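Long-range contact in DNA polymerase III subunit beta (Caulobacter crescentus, PDB 5WCE), which forms a ring-shaped head-to-tail homodimer around DNA and probably tethers DNA polymerases and other proteins to it for processive synthesis: residues V280-V294 and I330-G342. Sequence-based numbering, arbitrary orientation.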
loop_
_atom_site.group_PDB
_atom_site.type_symbol
_atom_site.label_atom_id
_atom_site.label_comp_id
_atom_site.label_asym_id
_atom_site.label_seq_id
_atom_site.Cartn_x
_atom_site.Cartn_y
_atom_site.Cartn_z
ATOM N N VAL A 280 -11.644 -10.787 20.110
ATOM C CA VAL A 280 -12.465 -10.750 18.908
ATOM C C VAL A 280 -11.612 -10.900 17.643
ATOM O O VAL A 280 -11.943 -11.661 16.768
ATOM C CB VAL A 280 -13.293 -9.456 18.789
ATOM C CG1 VAL A 280 -14.055 -9.412 17.464
ATOM C CG2 VAL A 280 -14.291 -9.364 19.954
ATOM N N ASP A 281 -10.554 -10.110 17.551
ATOM C CA ASP A 281 -9.639 -10.167 16.429
ATOM C C ASP A 281 -9.020 -11.563 16.262
ATOM O O ASP A 281 -8.985 -12.098 15.139
ATOM C CB ASP A 281 -8.576 -9.086 16.629
ATOM C CG ASP A 281 -7.678 -8.904 15.425
ATOM O OD1 ASP A 281 -8.122 -9.139 14.301
ATOM O OD2 ASP A 281 -6.508 -8.558 15.640
ATOM N N ARG A 282 -8.593 -12.189 17.359
ATOM C CA ARG A 282 -8.109 -13.559 17.300
ATOM C C ARG A 282 -9.098 -14.552 16.711
ATOM O O ARG A 282 -8.776 -15.270 15.745
ATOM C CB ARG A 282 -7.700 -14.089 18.677
ATOM C CG ARG A 282 -6.269 -13.903 19.003
ATOM C CD ARG A 282 -5.893 -14.674 20.234
ATOM N NE ARG A 282 -6.486 -14.052 21.417
ATOM C CZ ARG A 282 -6.024 -12.973 22.044
ATOM N NH1 ARG A 282 -4.937 -12.338 21.620
ATOM N NH2 ARG A 282 -6.676 -12.530 23.120
ATOM N N VAL A 283 -10.302 -14.624 17.307
ATOM C CA VAL A 283 -11.267 -15.642 16.880
ATOM C C VAL A 283 -11.747 -15.385 15.455
ATOM O O VAL A 283 -12.041 -16.345 14.746
ATOM C CB VAL A 283 -12.437 -15.801 17.851
ATOM C CG1 VAL A 283 -11.940 -16.336 19.182
ATOM C CG2 VAL A 283 -13.213 -14.528 18.042
ATOM N N ALA A 284 -11.775 -14.125 15.026
ATOM C CA ALA A 284 -12.178 -13.785 13.656
ATOM C C ALA A 284 -11.155 -14.195 12.563
ATOM O O ALA A 284 -11.510 -14.325 11.401
ATOM C CB ALA A 284 -12.463 -12.297 13.541
ATOM N N THR A 285 -9.914 -14.374 12.981
ATOM C CA THR A 285 -8.876 -14.909 12.142
ATOM C C THR A 285 -9.135 -16.214 11.485
ATOM O O THR A 285 -8.436 -16.492 10.496
ATOM C CB THR A 285 -7.581 -15.162 12.921
ATOM O OG1 THR A 285 -7.266 -13.976 13.638
ATOM C CG2 THR A 285 -6.405 -15.412 11.993
ATOM N N ILE A 286 -10.005 -17.069 12.005
ATOM C CA ILE A 286 -10.215 -18.351 11.264
ATOM C C ILE A 286 -10.939 -18.107 9.933
ATOM O O ILE A 286 -10.997 -19.049 9.151
ATOM C CB ILE A 286 -10.924 -19.571 11.966
ATOM C CG1 ILE A 286 -12.119 -19.156 12.718
ATOM C CG2 ILE A 286 -9.975 -20.491 12.763
ATOM C CD1 ILE A 286 -13.099 -18.358 11.954
ATOM N N SER A 287 -11.496 -16.912 9.671
ATOM C CA SER A 287 -12.206 -16.664 8.427
ATOM C C SER A 287 -11.373 -15.666 7.592
ATOM O O SER A 287 -10.948 -14.610 8.083
ATOM C CB SER A 287 -13.653 -16.158 8.712
ATOM O OG SER A 287 -14.227 -15.638 7.552
ATOM N N ALA A 288 -11.130 -16.027 6.337
ATOM C CA ALA A 288 -10.573 -15.107 5.348
ATOM C C ALA A 288 -11.714 -14.385 4.611
ATOM O O ALA A 288 -11.441 -13.555 3.753
ATOM C CB ALA A 288 -9.661 -15.855 4.371
ATOM N N GLU A 289 -12.975 -14.682 4.965
ATOM C CA GLU A 289 -14.160 -14.122 4.296
ATOM C C GLU A 289 -14.272 -12.627 4.606
ATOM O O GLU A 289 -13.926 -12.213 5.710
ATOM C CB GLU A 289 -15.447 -14.850 4.751
ATOM C CG GLU A 289 -15.399 -16.377 4.693
ATOM N N LYS A 290 -14.752 -11.831 3.638
ATOM C CA LYS A 290 -14.883 -10.347 3.776
ATOM C C LYS A 290 -15.756 -9.971 4.954
ATOM O O LYS A 290 -15.413 -9.100 5.755
ATOM C CB LYS A 290 -15.498 -9.720 2.502
ATOM N N SER A 291 -16.897 -10.654 5.033
ATOM C CA SER A 291 -17.828 -10.560 6.138
ATOM C C SER A 291 -17.652 -11.786 7.097
ATOM O O SER A 291 -17.614 -12.940 6.648
ATOM C CB SER A 291 -19.250 -10.498 5.592
ATOM O OG SER A 291 -20.113 -10.045 6.608
ATOM N N ARG A 292 -17.488 -11.482 8.381
ATOM C CA ARG A 292 -17.177 -12.457 9.419
ATOM C C ARG A 292 -18.104 -12.120 10.583
ATOM O O ARG A 292 -18.020 -11.050 11.085
ATOM C CB ARG A 292 -15.711 -12.313 9.951
ATOM C CG ARG A 292 -14.563 -12.424 8.951
ATOM C CD ARG A 292 -13.974 -11.070 8.566
ATOM N NE ARG A 292 -12.959 -10.538 9.482
ATOM C CZ ARG A 292 -13.180 -9.499 10.276
ATOM N NH1 ARG A 292 -14.354 -8.944 10.262
ATOM N NH2 ARG A 292 -12.247 -9.016 11.073
ATOM N N SER A 293 -18.960 -13.042 10.991
ATOM C CA SER A 293 -19.768 -12.858 12.199
ATOM C C SER A 293 -19.135 -13.542 13.433
ATOM O O SER A 293 -18.544 -14.618 13.307
ATOM C CB SER A 293 -21.128 -13.466 11.980
ATOM O OG SER A 293 -21.764 -12.738 10.930
ATOM N N VAL A 294 -19.363 -12.960 14.610
ATOM C CA VAL A 294 -18.903 -13.533 15.872
ATOM C C VAL A 294 -20.109 -13.679 16.816
ATOM O O VAL A 294 -20.920 -12.751 16.947
ATOM C CB VAL A 294 -17.768 -12.701 16.480
ATOM C CG1 VAL A 294 -18.150 -11.264 16.701
ATOM C CG2 VAL A 294 -17.260 -13.284 17.797
ATOM N N ILE A 330 -25.800 -13.475 21.402
ATOM C CA ILE A 330 -26.042 -12.442 20.403
ATOM C C ILE A 330 -24.867 -12.488 19.432
ATOM O O ILE A 330 -23.731 -12.813 19.841
ATOM C CB ILE A 330 -26.199 -11.064 21.100
ATOM C CG1 ILE A 330 -26.784 -10.000 20.170
ATOM C CG2 ILE A 330 -24.899 -10.576 21.730
ATOM C CD1 ILE A 330 -27.131 -8.711 20.894
ATOM N N GLY A 331 -25.154 -12.164 18.181
ATOM C CA GLY A 331 -24.158 -12.154 17.118
ATOM C C GLY A 331 -23.921 -10.756 16.592
ATOM O O GLY A 331 -24.886 -9.937 16.433
ATOM N N PHE A 332 -22.664 -10.467 16.229
ATOM C CA PHE A 332 -22.313 -9.224 15.554
ATOM C C PHE A 332 -21.330 -9.492 14.403
ATOM O O PHE A 332 -20.641 -10.495 14.390
ATOM C CB PHE A 332 -21.656 -8.212 16.475
ATOM C CG PHE A 332 -22.535 -7.739 17.597
ATOM C CD1 PHE A 332 -23.700 -7.013 17.323
ATOM C CD2 PHE A 332 -22.173 -7.952 18.901
ATOM C CE1 PHE A 332 -24.517 -6.585 18.329
ATOM C CE2 PHE A 332 -22.986 -7.510 19.929
ATOM C CZ PHE A 332 -24.168 -6.841 19.639
ATOM N N ASN A 333 -21.365 -8.621 13.407
ATOM C CA ASN A 333 -20.292 -8.575 12.395
ATOM C C ASN A 333 -19.016 -8.188 13.144
ATOM O O ASN A 333 -18.949 -7.177 13.856
ATOM C CB ASN A 333 -20.679 -7.567 11.283
ATOM C CG ASN A 333 -19.617 -7.417 10.196
ATOM O OD1 ASN A 333 -18.501 -7.083 10.479
ATOM N ND2 ASN A 333 -20.015 -7.592 8.959
ATOM N N ALA A 334 -18.002 -9.028 13.015
ATOM C CA ALA A 334 -16.749 -8.821 13.762
ATOM C C ALA A 334 -16.074 -7.495 13.449
ATOM O O ALA A 334 -15.584 -6.826 14.367
ATOM C CB ALA A 334 -15.768 -9.983 13.574
ATOM N N ARG A 335 -16.060 -7.101 12.179
ATOM C CA ARG A 335 -15.444 -5.843 11.788
ATOM C C ARG A 335 -16.165 -4.646 12.443
ATOM O O ARG A 335 -15.533 -3.725 12.978
ATOM C CB ARG A 335 -15.399 -5.679 10.231
ATOM C CG ARG A 335 -14.776 -4.361 9.740
ATOM C CD ARG A 335 -13.458 -4.007 10.416
ATOM N NE ARG A 335 -12.497 -5.116 10.372
ATOM C CZ ARG A 335 -11.406 -5.271 11.153
ATOM N NH1 ARG A 335 -11.090 -4.377 12.090
ATOM N NH2 ARG A 335 -10.619 -6.352 10.985
ATOM N N TYR A 336 -17.501 -4.676 12.437
ATOM C CA TYR A 336 -18.260 -3.610 13.051
ATOM C C TYR A 336 -17.979 -3.505 14.559
ATOM O O TYR A 336 -17.862 -2.399 15.111
ATOM C CB TYR A 336 -19.779 -3.768 12.761
ATOM C CG TYR A 336 -20.172 -3.755 11.297
ATOM C CD1 TYR A 336 -19.299 -3.270 10.287
ATOM C CD2 TYR A 336 -21.386 -4.281 10.894
ATOM C CE1 TYR A 336 -19.654 -3.300 8.962
ATOM C CE2 TYR A 336 -21.740 -4.306 9.548
ATOM C CZ TYR A 336 -20.856 -3.794 8.597
ATOM O OH TYR A 336 -21.226 -3.845 7.281
ATOM N N LEU A 337 -17.858 -4.651 15.231
ATOM C CA LEU A 337 -17.528 -4.656 16.648
ATOM C C LEU A 337 -16.129 -4.105 16.890
ATOM O O LEU A 337 -15.905 -3.249 17.747
ATOM C CB LEU A 337 -17.666 -6.070 17.166
ATOM C CG LEU A 337 -17.386 -6.423 18.589
ATOM C CD1 LEU A 337 -18.177 -5.515 19.526
ATOM C CD2 LEU A 337 -17.707 -7.909 18.825
ATOM N N LEU A 338 -15.176 -4.574 16.111
ATOM C CA LEU A 338 -13.791 -4.060 16.209
ATOM C C LEU A 338 -13.728 -2.590 15.900
ATOM O O LEU A 338 -12.966 -1.873 16.534
ATOM C CB LEU A 338 -12.856 -4.872 15.326
ATOM C CG LEU A 338 -12.618 -6.273 15.853
ATOM C CD1 LEU A 338 -11.913 -7.061 14.780
ATOM C CD2 LEU A 338 -11.840 -6.246 17.167
ATOM N N ASP A 339 -14.532 -2.116 14.966
ATOM C CA ASP A 339 -14.581 -0.669 14.662
ATOM C C ASP A 339 -14.967 0.158 15.874
ATOM O O ASP A 339 -14.342 1.179 16.216
ATOM C CB ASP A 339 -15.556 -0.403 13.506
ATOM C CG ASP A 339 -15.001 -0.771 12.131
ATOM O OD1 ASP A 339 -13.786 -1.031 11.966
ATOM O OD2 ASP A 339 -15.848 -0.884 11.234
ATOM N N VAL A 340 -15.983 -0.307 16.594
ATOM C CA VAL A 340 -16.368 0.339 17.833
ATOM C C VAL A 340 -15.290 0.271 18.890
ATOM O O VAL A 340 -14.973 1.306 19.495
ATOM C CB VAL A 340 -17.712 -0.246 18.372
ATOM C CG1 VAL A 340 -18.003 0.344 19.748
ATOM C CG2 VAL A 340 -18.805 0.088 17.410
ATOM N N CYS A 341 -14.712 -0.908 19.150
ATOM C CA CYS A 341 -13.653 -1.004 20.129
ATOM C C CYS A 341 -12.472 -0.067 19.763
ATOM O O CYS A 341 -11.823 0.494 20.636
ATOM C CB CYS A 341 -13.137 -2.442 20.262
ATOM S SG CYS A 341 -14.379 -3.565 20.954
ATOM N N GLY A 342 -12.227 0.109 18.471
ATOM C CA GLY A 342 -11.200 1.058 17.959
ATOM C C GLY A 342 -11.436 2.523 18.273
ATOM O O GLY A 342 -10.517 3.304 18.204
HETATM O O HOH W 1 -16.711 -8.730 9.328
#
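An antiparallel strand pair and two nearly antiparallel helices meet here in the C-terminal domain: V294 and F332 pair through V294 N to F332 O (2.8 Å) and F332 N to V294 O (3.0 Å). Two residues on, past the non-hydrogen-bonded pair S293-N333, A334 N, the first amide of helix 334-343, bonds to R292 O at 2.8 Å and carries the ladder into the helix. N333 sits at the N-cap. With CG anti to the backbone N (chi1 179°), its OD1 accepts from Y336 N at 3.3 Å and more weakly from R335 N, while CG lies over one face of the Y336 ring. A water bonded to R292 N also donates to N333 OD1 (2.7 Å). A leucine here would probably leave the amides of R335 and Y336 without their side-chain cap and this water without its acceptor. Beyond the strands, the segment axes of 280-284 and 334-342 run 159° apart. V280 CG1 packs alongside L338 CG (3.8 Å), its CG2 meets L337 CD2 (3.9 Å), and A284 CB touches A334 CB. V294 CG1 also reaches that L337 methyl, the two side chains crossing at about a right angle. Paired antiparallel helices packed on beta-sheet are characteristic of the DNA-encircling processivity-ring fold.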